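Local coordinates for protein iron-regulated transcriptional activator AFT2 (Saccharomyces cerevisiae, PDB 4LMG) that activates genes of the iron regulon when iron is scarce, binding the 5'-CACCC-3' element of their promoters through its WRKY-GCM1 domain, at residues L6-D17 and K87-N95; Q26-D35 and I106-F115. One frame throughout, in Å; residues are numbered along the deposited sequence.

Contact 1: L6-D17 and K87-N95. With nucleotides of chain H.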
loop_
_atom_site.group_PDB
_atom_site.type_symbol
_atom_site.label_atom_id
_atom_site.label_comp_id
_atom_site.label_asym_id
_atom_site.label_seq_id
_atom_site.Cartn_x
_atom_site.Cartn_y
_atom_site.Cartn_z
ATOM N N LEU A 6 -6.061 9.783 26.131
ATOM C CA LEU A 6 -5.723 8.368 26.213
ATOM C C LEU A 6 -6.842 7.589 26.890
ATOM O O LEU A 6 -6.930 7.555 28.117
ATOM C CB LEU A 6 -4.419 8.179 26.986
ATOM C CG LEU A 6 -3.734 6.820 26.849
ATOM C CD1 LEU A 6 -3.233 6.628 25.426
ATOM C CD2 LEU A 6 -2.587 6.696 27.840
ATOM N N ILE A 7 -7.694 6.958 26.088
ATOM C CA ILE A 7 -8.864 6.263 26.613
ATOM C C ILE A 7 -8.865 4.780 26.260
ATOM O O ILE A 7 -8.915 4.412 25.087
ATOM C CB ILE A 7 -10.165 6.894 26.090
ATOM C CG1 ILE A 7 -10.176 8.399 26.367
ATOM C CG2 ILE A 7 -11.374 6.214 26.714
ATOM C CD1 ILE A 7 -11.358 9.120 25.769
ATOM N N HIS A 8 -8.811 3.930 27.280
ATOM C CA HIS A 8 -8.867 2.487 27.073
ATOM C C HIS A 8 -10.307 2.021 26.916
ATOM O O HIS A 8 -11.182 2.425 27.678
ATOM C CB HIS A 8 -8.198 1.745 28.230
ATOM C CG HIS A 8 -6.709 1.895 28.262
ATOM N ND1 HIS A 8 -6.087 3.062 28.652
ATOM C CD2 HIS A 8 -5.718 1.027 27.951
ATOM C CE1 HIS A 8 -4.777 2.904 28.582
ATOM N NE2 HIS A 8 -4.526 1.678 28.157
ATOM N N LEU A 9 -10.546 1.172 25.922
ATOM C CA LEU A 9 -11.882 0.649 25.663
ATOM C C LEU A 9 -12.123 -0.666 26.396
ATOM O O LEU A 9 -11.255 -1.537 26.425
ATOM C CB LEU A 9 -12.102 0.461 24.160
ATOM C CG LEU A 9 -12.740 1.624 23.400
ATOM C CD1 LEU A 9 -12.092 2.947 23.771
ATOM C CD2 LEU A 9 -12.671 1.384 21.898
ATOM N N ASP A 10 -13.306 -0.796 26.988
ATOM C CA ASP A 10 -13.695 -2.010 27.697
ATOM C C ASP A 10 -15.201 -2.230 27.610
ATOM O O ASP A 10 -15.976 -1.275 27.664
ATOM C CB ASP A 10 -13.265 -1.943 29.164
ATOM C CG ASP A 10 -11.785 -2.203 29.350
ATOM O OD1 ASP A 10 -11.239 -3.074 28.639
ATOM O OD2 ASP A 10 -11.168 -1.537 30.207
ATOM N N PRO A 11 -15.620 -3.497 27.472
ATOM C CA PRO A 11 -14.708 -4.637 27.360
ATOM C C PRO A 11 -14.281 -4.862 25.915
ATOM O O PRO A 11 -14.947 -4.383 24.995
ATOM C CB PRO A 11 -15.571 -5.804 27.830
ATOM C CG PRO A 11 -16.945 -5.427 27.389
ATOM C CD PRO A 11 -17.030 -3.924 27.508
ATOM N N VAL A 12 -13.180 -5.580 25.721
ATOM C CA VAL A 12 -12.699 -5.887 24.382
ATOM C C VAL A 12 -12.848 -7.376 24.092
ATOM O O VAL A 12 -12.332 -8.211 24.833
ATOM C CB VAL A 12 -11.224 -5.480 24.208
ATOM C CG1 VAL A 12 -10.743 -5.810 22.804
ATOM C CG2 VAL A 12 -11.047 -4.000 24.502
ATOM N N PRO A 13 -13.567 -7.714 23.012
ATOM C CA PRO A 13 -13.775 -9.112 22.620
ATOM C C PRO A 13 -12.456 -9.847 22.395
ATOM O O PRO A 13 -11.416 -9.209 22.232
ATOM C CB PRO A 13 -14.566 -9.000 21.307
ATOM C CG PRO A 13 -14.388 -7.590 20.851
ATOM C CD PRO A 13 -14.225 -6.775 22.088
ATOM N N SER A 14 -12.504 -11.174 22.388
ATOM C CA SER A 14 -11.296 -11.979 22.251
ATOM C C SER A 14 -10.901 -12.188 20.790
ATOM O O SER A 14 -11.035 -13.288 20.252
ATOM C CB SER A 14 -11.474 -13.330 22.947
ATOM O OG SER A 14 -11.751 -13.155 24.327
ATOM N N PHE A 15 -10.408 -11.129 20.155
ATOM C CA PHE A 15 -9.967 -11.202 18.767
ATOM C C PHE A 15 -8.901 -12.276 18.569
ATOM O O PHE A 15 -7.989 -12.417 19.384
ATOM C CB PHE A 15 -9.418 -9.852 18.307
ATOM C CG PHE A 15 -10.400 -8.724 18.423
ATOM C CD1 PHE A 15 -11.512 -8.669 17.601
ATOM C CD2 PHE A 15 -10.201 -7.708 19.340
ATOM C CE1 PHE A 15 -12.414 -7.628 17.700
ATOM C CE2 PHE A 15 -11.097 -6.665 19.442
ATOM C CZ PHE A 15 -12.205 -6.624 18.621
ATOM N N GLU A 16 -9.019 -13.028 17.481
ATOM C CA GLU A 16 -8.026 -14.042 17.147
ATOM C C GLU A 16 -7.187 -13.619 15.944
ATOM O O GLU A 16 -6.318 -14.363 15.486
ATOM C CB GLU A 16 -8.702 -15.387 16.878
ATOM C CG GLU A 16 -9.321 -16.019 18.112
ATOM C CD GLU A 16 -9.901 -17.392 17.834
ATOM O OE1 GLU A 16 -10.286 -17.654 16.676
ATOM O OE2 GLU A 16 -9.966 -18.212 18.774
ATOM N N ASP A 17 -7.449 -12.417 15.442
ATOM C CA ASP A 17 -6.741 -11.901 14.276
ATOM C C ASP A 17 -6.931 -10.391 14.158
ATOM O O ASP A 17 -8.019 -9.871 14.403
ATOM C CB ASP A 17 -7.240 -12.601 13.008
ATOM C CG ASP A 17 -6.331 -12.372 11.813
ATOM O OD1 ASP A 17 -5.846 -11.236 11.629
ATOM O OD2 ASP A 17 -6.101 -13.337 11.052
ATOM N N LYS A 87 -4.032 -11.037 25.115
ATOM C CA LYS A 87 -5.274 -10.367 24.751
ATOM C C LYS A 87 -4.974 -9.066 24.020
ATOM O O LYS A 87 -3.872 -8.524 24.125
ATOM C CB LYS A 87 -6.110 -10.064 25.994
ATOM C CG LYS A 87 -5.647 -8.828 26.748
ATOM C CD LYS A 87 -6.665 -8.389 27.786
ATOM C CE LYS A 87 -6.264 -7.067 28.422
ATOM N NZ LYS A 87 -7.258 -6.607 29.433
ATOM N N TRP A 88 -5.959 -8.565 23.280
ATOM C CA TRP A 88 -5.828 -7.284 22.598
ATOM C C TRP A 88 -6.325 -6.160 23.489
ATOM O O TRP A 88 -7.379 -6.278 24.112
ATOM C CB TRP A 88 -6.637 -7.282 21.299
ATOM C CG TRP A 88 -6.076 -8.154 20.218
ATOM C CD1 TRP A 88 -6.292 -9.491 20.047
ATOM C CD2 TRP A 88 -5.219 -7.745 19.145
ATOM N NE1 TRP A 88 -5.616 -9.941 18.937
ATOM C CE2 TRP A 88 -4.949 -8.889 18.366
ATOM C CE3 TRP A 88 -4.649 -6.524 18.771
ATOM C CZ2 TRP A 88 -4.135 -8.848 17.235
ATOM C CZ3 TRP A 88 -3.838 -6.484 17.646
ATOM C CH2 TRP A 88 -3.591 -7.639 16.891
ATOM N N ASN A 89 -5.570 -5.071 23.558
ATOM C CA ASN A 89 -6.082 -3.866 24.195
ATOM C C ASN A 89 -6.305 -2.751 23.173
ATOM O O ASN A 89 -5.531 -2.592 22.226
ATOM C CB ASN A 89 -5.198 -3.414 25.364
ATOM C CG ASN A 89 -3.784 -3.079 24.940
ATOM O OD1 ASN A 89 -3.452 -1.915 24.715
ATOM N ND2 ASN A 89 -2.937 -4.097 24.845
ATOM N N VAL A 90 -7.385 -2.000 23.354
ATOM C CA VAL A 90 -7.735 -0.954 22.409
ATOM C C VAL A 90 -7.771 0.401 23.097
ATOM O O VAL A 90 -8.458 0.582 24.104
ATOM C CB VAL A 90 -9.093 -1.231 21.742
ATOM C CG1 VAL A 90 -9.388 -0.180 20.685
ATOM C CG2 VAL A 90 -9.106 -2.625 21.132
ATOM N N VAL A 91 -7.020 1.350 22.552
ATOM C CA VAL A 91 -6.946 2.682 23.132
ATOM C C VAL A 91 -7.278 3.756 22.104
ATOM O O VAL A 91 -6.846 3.682 20.951
ATOM C CB VAL A 91 -5.548 2.962 23.709
ATOM C CG1 VAL A 91 -5.529 4.306 24.419
ATOM C CG2 VAL A 91 -5.134 1.848 24.661
ATOM N N VAL A 92 -8.050 4.750 22.529
ATOM C CA VAL A 92 -8.352 5.901 21.692
ATOM C C VAL A 92 -7.440 7.064 22.071
ATOM O O VAL A 92 -7.297 7.394 23.248
ATOM C CB VAL A 92 -9.818 6.347 21.849
ATOM C CG1 VAL A 92 -10.068 7.617 21.056
ATOM C CG2 VAL A 92 -10.764 5.240 21.411
ATOM N N MET A 93 -6.826 7.679 21.066
ATOM C CA MET A 93 -5.922 8.802 21.277
ATOM C C MET A 93 -6.445 10.043 20.560
ATOM O O MET A 93 -7.233 9.937 19.621
ATOM C CB MET A 93 -4.527 8.455 20.758
ATOM C CG MET A 93 -4.014 7.103 21.226
ATOM S SD MET A 93 -2.493 6.604 20.398
ATOM C CE MET A 93 -2.187 5.026 21.187
ATOM N N ASN A 94 -5.997 11.216 21.002
ATOM C CA ASN A 94 -6.424 12.480 20.407
ATOM C C ASN A 94 -7.891 12.456 20.004
ATOM O O ASN A 94 -8.220 12.476 18.819
ATOM C CB ASN A 94 -5.556 12.832 19.198
ATOM C CG ASN A 94 -4.153 13.248 19.589
ATOM O OD1 ASN A 94 -3.175 12.592 19.229
ATOM N ND2 ASN A 94 -4.047 14.346 20.328
ATOM N N ASN A 95 -8.769 12.415 20.999
ATOM C CA ASN A 95 -10.199 12.303 20.750
ATOM C C ASN A 95 -10.781 13.510 20.013
ATOM O O ASN A 95 -11.988 13.585 19.785
ATOM C CB ASN A 95 -10.945 12.071 22.064
ATOM C CG ASN A 95 -12.383 11.664 21.847
ATOM O OD1 ASN A 95 -13.309 12.390 22.206
ATOM N ND2 ASN A 95 -12.578 10.501 21.241
ATOM O "O5'" DA H 1 1.163 5.173 19.054
ATOM C "C5'" DA H 1 0.428 6.087 18.243
ATOM C "C4'" DA H 1 0.378 5.618 16.799
ATOM O "O4'" DA H 1 -0.494 6.489 16.038
ATOM C "C3'" DA H 1 1.701 5.666 16.051
ATOM O "O3'" DA H 1 1.666 4.775 14.942
ATOM C "C2'" DA H 1 1.749 7.120 15.592
ATOM C "C1'" DA H 1 0.279 7.428 15.316
ATOM N N9 DA H 1 -0.125 8.765 15.743
ATOM C C8 DA H 1 -0.463 9.161 17.008
ATOM N N7 DA H 1 -0.787 10.428 17.099
ATOM C C5 DA H 1 -0.653 10.897 15.802
ATOM C C6 DA H 1 -0.852 12.169 15.229
ATOM N N6 DA H 1 -1.245 13.239 15.929
ATOM N N1 DA H 1 -0.631 12.297 13.904
ATOM C C2 DA H 1 -0.238 11.223 13.207
ATOM N N3 DA H 1 -0.019 9.980 13.633
ATOM C C4 DA H 1 -0.246 9.884 14.952
HETATM O O HOH W 1 -8.345 -2.143 26.030
HETATM O O HOH W 2 -8.395 -9.871 22.961
#
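Three backbone hydrogen bonds join Ile7 and Leu9 to strand 87-93. Ile7 and Val92 form an antiparallel hydrogen-bonded pair: Ile7 N gives to Val92 O at 2.9 Å, and Val92 N gives back to Ile7 O at 2.7 Å. The third, nearly straight, runs from Leu9 N to Val90 O. Beyond it the chains part, and water takes over. One molecule accepts from Val90 N and donates to Leu9 O; a second accepts from Trp88 N and donates, at a longer 3.2 Å, to Pro13 O.

The short strand 7-8 thus forms one margin of the five-stranded antiparallel sheet of this WRKY-GCM1 fold, while the following loop continues past strand 87-93 to Asp17, a ligand of one zinc site; Asp17 OD1 accepts from His19 N.

Apolar packing differs on the two faces. On the face bearing His8 and Val91, Val91 CG2 lies over the imidazole of His8, 3.7 Å from its centroid and 24° off the normal, a CH-pi contact; the other methyl, CG1, sits tightly against Leu6 CD1. On the reverse face Leu9 spreads its branches, CD1 reaching Val92 CG2 at 3.5 Å and CD2 reaching Val90 CG1. Val12 CG1, anti to its own nitrogen (chi1 -180°), extends to Val90 CG2 and also touches Trp88 O.

The aromatic contact is T-shaped. Phe15 directs its ring edge at the five-membered ring of Trp88, centroids 5.8 Å apart and planes at 86°, while its CB lies 3.6 Å from Trp88 CD1. Trp24 and Ile21 of helix 21-29 also pack on Phe15. Near the other end, Met93 SD lies 3.7 Å from C5' of the DNA nucleotide DA1 of chain H.

Contact 2: Q26-D35 and I106-F115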
loop_
_atom_site.group_PDB
_atom_site.type_symbol
_atom_site.label_atom_id
_atom_site.label_comp_id
_atom_site.label_asym_id
_atom_site.label_seq_id
_atom_site.Cartn_x
_atom_site.Cartn_y
_atom_site.Cartn_z
ATOM N N GLN A 26 -16.004 -0.431 13.582
ATOM C CA GLN A 26 -16.974 0.225 12.710
ATOM C C GLN A 26 -18.367 0.215 13.329
ATOM O O GLN A 26 -19.099 1.198 13.243
ATOM C CB GLN A 26 -17.008 -0.436 11.329
ATOM C CG GLN A 26 -15.784 -0.161 10.473
ATOM C CD GLN A 26 -15.795 -0.947 9.178
ATOM O OE1 GLN A 26 -16.004 -2.160 9.176
ATOM N NE2 GLN A 26 -15.583 -0.256 8.066
ATOM N N LYS A 27 -18.732 -0.903 13.948
ATOM C CA LYS A 27 -20.020 -1.008 14.616
ATOM C C LYS A 27 -20.157 0.066 15.685
ATOM O O LYS A 27 -21.250 0.573 15.926
ATOM C CB LYS A 27 -20.197 -2.391 15.243
ATOM C CG LYS A 27 -20.424 -3.508 14.237
ATOM C CD LYS A 27 -20.575 -4.851 14.937
ATOM C CE LYS A 27 -21.685 -4.810 15.972
ATOM N NZ LYS A 27 -21.831 -6.111 16.678
ATOM N N ILE A 28 -19.041 0.417 16.311
ATOM C CA ILE A 28 -19.052 1.370 17.415
ATOM C C ILE A 28 -18.948 2.818 16.948
ATOM O O ILE A 28 -19.633 3.698 17.473
ATOM C CB ILE A 28 -17.900 1.097 18.404
ATOM C CG1 ILE A 28 -18.029 -0.305 19.000
ATOM C CG2 ILE A 28 -17.887 2.143 19.505
ATOM C CD1 ILE A 28 -16.915 -0.659 19.952
ATOM N N PHE A 29 -18.098 3.069 15.960
ATOM C CA PHE A 29 -17.802 4.447 15.580
ATOM C C PHE A 29 -18.635 5.009 14.430
ATOM O O PHE A 29 -18.841 6.220 14.347
ATOM C CB PHE A 29 -16.303 4.630 15.344
ATOM C CG PHE A 29 -15.515 4.699 16.615
ATOM C CD1 PHE A 29 -15.340 5.910 17.267
ATOM C CD2 PHE A 29 -14.985 3.552 17.181
ATOM C CE1 PHE A 29 -14.629 5.976 18.451
ATOM C CE2 PHE A 29 -14.275 3.614 18.367
ATOM C CZ PHE A 29 -14.096 4.828 18.999
ATOM N N TYR A 30 -19.118 4.138 13.553
ATOM C CA TYR A 30 -20.002 4.573 12.476
ATOM C C TYR A 30 -21.190 5.383 13.007
ATOM O O TYR A 30 -21.493 6.450 12.481
ATOM C CB TYR A 30 -20.491 3.382 11.649
ATOM C CG TYR A 30 -19.717 3.156 10.370
ATOM C CD1 TYR A 30 -19.053 4.201 9.741
ATOM C CD2 TYR A 30 -19.659 1.898 9.788
ATOM C CE1 TYR A 30 -18.350 3.997 8.569
ATOM C CE2 TYR A 30 -18.959 1.683 8.618
ATOM C CZ TYR A 30 -18.306 2.735 8.012
ATOM O OH TYR A 30 -17.610 2.520 6.843
ATOM N N PRO A 31 -21.865 4.881 14.053
ATOM C CA PRO A 31 -22.995 5.642 14.597
ATOM C C PRO A 31 -22.576 7.018 15.108
ATOM O O PRO A 31 -23.429 7.888 15.264
ATOM C CB PRO A 31 -23.477 4.771 15.761
ATOM C CG PRO A 31 -23.044 3.390 15.398
ATOM C CD PRO A 31 -21.719 3.570 14.711
ATOM N N GLN A 32 -21.284 7.212 15.354
ATOM C CA GLN A 32 -20.785 8.487 15.864
ATOM C C GLN A 32 -20.337 9.420 14.738
ATOM O O GLN A 32 -19.727 10.461 14.988
ATOM C CB GLN A 32 -19.622 8.248 16.827
ATOM C CG GLN A 32 -19.944 7.306 17.974
ATOM C CD GLN A 32 -20.846 7.938 19.014
ATOM O OE1 GLN A 32 -20.542 9.002 19.552
ATOM N NE2 GLN A 32 -21.967 7.284 19.302
ATOM N N GLY A 33 -20.635 9.045 13.500
ATOM C CA GLY A 33 -20.222 9.838 12.355
ATOM C C GLY A 33 -18.721 9.761 12.139
ATOM O O GLY A 33 -18.107 10.675 11.585
ATOM N N ILE A 34 -18.130 8.660 12.587
ATOM C CA ILE A 34 -16.693 8.457 12.460
ATOM C C ILE A 34 -16.403 7.288 11.533
ATOM O O ILE A 34 -16.849 6.165 11.775
ATOM C CB ILE A 34 -16.034 8.213 13.829
ATOM C CG1 ILE A 34 -16.216 9.440 14.722
ATOM C CG2 ILE A 34 -14.554 7.891 13.659
ATOM C CD1 ILE A 34 -15.727 9.250 16.142
ATOM N N ASP A 35 -15.653 7.570 10.469
ATOM C CA ASP A 35 -15.347 6.591 9.434
ATOM C C ASP A 35 -13.898 6.127 9.577
ATOM O O ASP A 35 -12.975 6.814 9.145
ATOM C CB ASP A 35 -15.565 7.222 8.054
ATOM C CG ASP A 35 -15.476 6.215 6.920
ATOM O OD1 ASP A 35 -15.048 5.066 7.159
ATOM O OD2 ASP A 35 -15.833 6.580 5.780
ATOM N N ILE A 106 -21.559 9.414 5.452
ATOM C CA ILE A 106 -20.951 8.097 5.585
ATOM C C ILE A 106 -21.759 7.009 4.879
ATOM O O ILE A 106 -21.192 6.122 4.240
ATOM C CB ILE A 106 -20.769 7.716 7.069
ATOM C CG1 ILE A 106 -19.588 8.479 7.671
ATOM C CG2 ILE A 106 -20.555 6.221 7.213
ATOM C CD1 ILE A 106 -19.255 8.078 9.094
ATOM N N THR A 107 -23.082 7.087 4.985
ATOM C CA THR A 107 -23.956 6.057 4.429
ATOM C C THR A 107 -23.878 5.963 2.907
ATOM O O THR A 107 -24.370 5.004 2.313
ATOM C CB THR A 107 -25.427 6.290 4.822
ATOM O OG1 THR A 107 -25.933 7.438 4.130
ATOM C CG2 THR A 107 -25.553 6.501 6.318
ATOM N N LYS A 108 -23.265 6.961 2.280
ATOM C CA LYS A 108 -23.191 7.010 0.824
ATOM C C LYS A 108 -21.869 6.451 0.308
ATOM O O LYS A 108 -21.632 6.406 -0.900
ATOM C CB LYS A 108 -23.395 8.443 0.326
ATOM C CG LYS A 108 -24.710 9.062 0.775
ATOM C CD LYS A 108 -24.867 10.484 0.264
ATOM C CE LYS A 108 -26.188 11.088 0.720
ATOM N NZ LYS A 108 -26.376 12.477 0.216
ATOM N N THR A 109 -21.015 6.021 1.231
ATOM C CA THR A 109 -19.698 5.510 0.877
ATOM C C THR A 109 -19.744 4.023 0.561
ATOM O O THR A 109 -20.660 3.315 0.982
ATOM C CB THR A 109 -18.686 5.729 2.013
ATOM O OG1 THR A 109 -19.024 4.887 3.123
ATOM C CG2 THR A 109 -18.686 7.186 2.457
ATOM N N ASP A 110 -18.740 3.557 -0.175
ATOM C CA ASP A 110 -18.647 2.154 -0.557
ATOM C C ASP A 110 -18.289 1.261 0.626
ATOM O O ASP A 110 -18.731 0.114 0.706
ATOM C CB ASP A 110 -17.621 1.977 -1.678
ATOM C CG ASP A 110 -17.338 0.519 -1.988
ATOM O OD1 ASP A 110 -18.229 -0.156 -2.547
ATOM O OD2 ASP A 110 -16.221 0.055 -1.679
ATOM N N ASP A 111 -17.486 1.785 1.546
ATOM C CA ASP A 111 -17.075 1.000 2.705
ATOM C C ASP A 111 -18.223 0.775 3.684
ATOM O O ASP A 111 -18.323 -0.291 4.290
ATOM C CB ASP A 111 -15.863 1.628 3.399
ATOM C CG ASP A 111 -14.548 1.170 2.792
ATOM O OD1 ASP A 111 -14.399 -0.047 2.546
ATOM O OD2 ASP A 111 -13.666 2.021 2.554
ATOM N N TYR A 112 -19.092 1.769 3.837
ATOM C CA TYR A 112 -20.265 1.588 4.682
ATOM C C TYR A 112 -21.182 0.529 4.086
ATOM O O TYR A 112 -21.660 -0.363 4.785
ATOM C CB TYR A 112 -21.034 2.895 4.865
ATOM C CG TYR A 112 -22.275 2.722 5.716
ATOM C CD1 TYR A 112 -22.179 2.592 7.095
ATOM C CD2 TYR A 112 -23.539 2.673 5.139
ATOM C CE1 TYR A 112 -23.305 2.425 7.879
ATOM C CE2 TYR A 112 -24.674 2.508 5.915
ATOM C CZ TYR A 112 -24.549 2.385 7.285
ATOM O OH TYR A 112 -25.668 2.220 8.066
ATOM N N LYS A 113 -21.418 0.628 2.784
ATOM C CA LYS A 113 -22.265 -0.335 2.096
ATOM C C LYS A 113 -21.682 -1.738 2.215
ATOM O O LYS A 113 -22.408 -2.703 2.454
ATOM C CB LYS A 113 -22.449 0.060 0.632
ATOM C CG LYS A 113 -23.178 1.384 0.453
ATOM C CD LYS A 113 -23.273 1.776 -1.013
ATOM C CE LYS A 113 -23.974 3.114 -1.179
ATOM N NZ LYS A 113 -25.373 3.073 -0.670
ATOM N N LYS A 114 -20.367 -1.843 2.060
ATOM C CA LYS A 114 -19.686 -3.118 2.239
ATOM C C LYS A 114 -19.773 -3.562 3.696
ATOM O O LYS A 114 -19.925 -4.748 3.985
ATOM C CB LYS A 114 -18.226 -3.023 1.795
ATOM C CG LYS A 114 -18.045 -2.945 0.288
ATOM C CD LYS A 114 -16.577 -2.892 -0.097
ATOM C CE LYS A 114 -16.406 -2.981 -1.607
ATOM N NZ LYS A 114 -14.979 -2.874 -2.017
ATOM N N PHE A 115 -19.671 -2.601 4.609
ATOM C CA PHE A 115 -19.820 -2.876 6.036
ATOM C C PHE A 115 -21.210 -3.431 6.319
ATOM O O PHE A 115 -21.369 -4.395 7.066
ATOM C CB PHE A 115 -19.587 -1.601 6.847
ATOM C CG PHE A 115 -20.154 -1.647 8.241
ATOM C CD1 PHE A 115 -19.476 -2.295 9.261
ATOM C CD2 PHE A 115 -21.360 -1.028 8.534
ATOM C CE1 PHE A 115 -19.993 -2.333 10.546
ATOM C CE2 PHE A 115 -21.881 -1.062 9.815
ATOM C CZ PHE A 115 -21.196 -1.716 10.824
HETATM O O HOH W 3 -16.187 -1.727 5.378
HETATM O O HOH W 4 -17.276 4.572 5.077
#
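Tyr30 projects as a broad knob from segment 26-35 into a hollow lined by Ile106, Tyr112 and Phe115. Two T-shaped stacks define the fit. The edge of Tyr30 meets the face of Phe115, with centroids 4.9 Å apart and planes at 70°; the edge of Tyr112 in turn meets a face of Tyr30, its CD1 3.7 Å from Tyr30 CE2. Ile106 CG2 reaches the ring obliquely, 3.4 Å from Tyr30 CE1.

Phe115 fills a second hollow, beside the helix: its CE1 lies 3.6 Å from Gln26 CB, and Lys27 CG meets the ring edge. Ile106 supplies the reciprocal bump. Its extended outer arm (chi2 -175°) carries CD1 to 3.5 Å from Gly33 C, against the turn where a Schellman motif, with Gly33 at positive phi as C-prime residue, ends helix 21-29. Ile106 also opens the beta turn that leads into helix 110-121, which is N-capped by Thr109, whose OG1 accepts from Tyr112 N and donates to Ile106 O.

Polar groups rim the hollow. One water bonds Tyr30 OH and donates to Asp35 OD2 and Thr109 OG1; another accepts from Gln26 NE2 and donates to Asp111 O. Arg51 forms salt bridges with Asp35 and Asp111, and Phe131 of helix 125-139 packs on Tyr30, Tyr112 and Phe115.

In the fold
From the N terminus, the chain lays down strand 7-8, runs through the loop to Asp17 and enters helix 21-29, the first partner of contact 2. It then builds the remaining sheet strands, and at 87-95 contact 1 closes over 69 intervening residues. Contact 2 closes later, when 106-115 returns to 26-35 across 70 residues. The segments alternate, so the two closures cross instead of nesting. Contact 1 ties the N-terminal strand to the sheet; contact 2 ties helix 21-29 to helix 110-121. Their centres lie about 19 Å apart, on opposite sides of the chain's centre, yet they touch where Val92 CG2 packs 4.1 Å from Phe29 CZ.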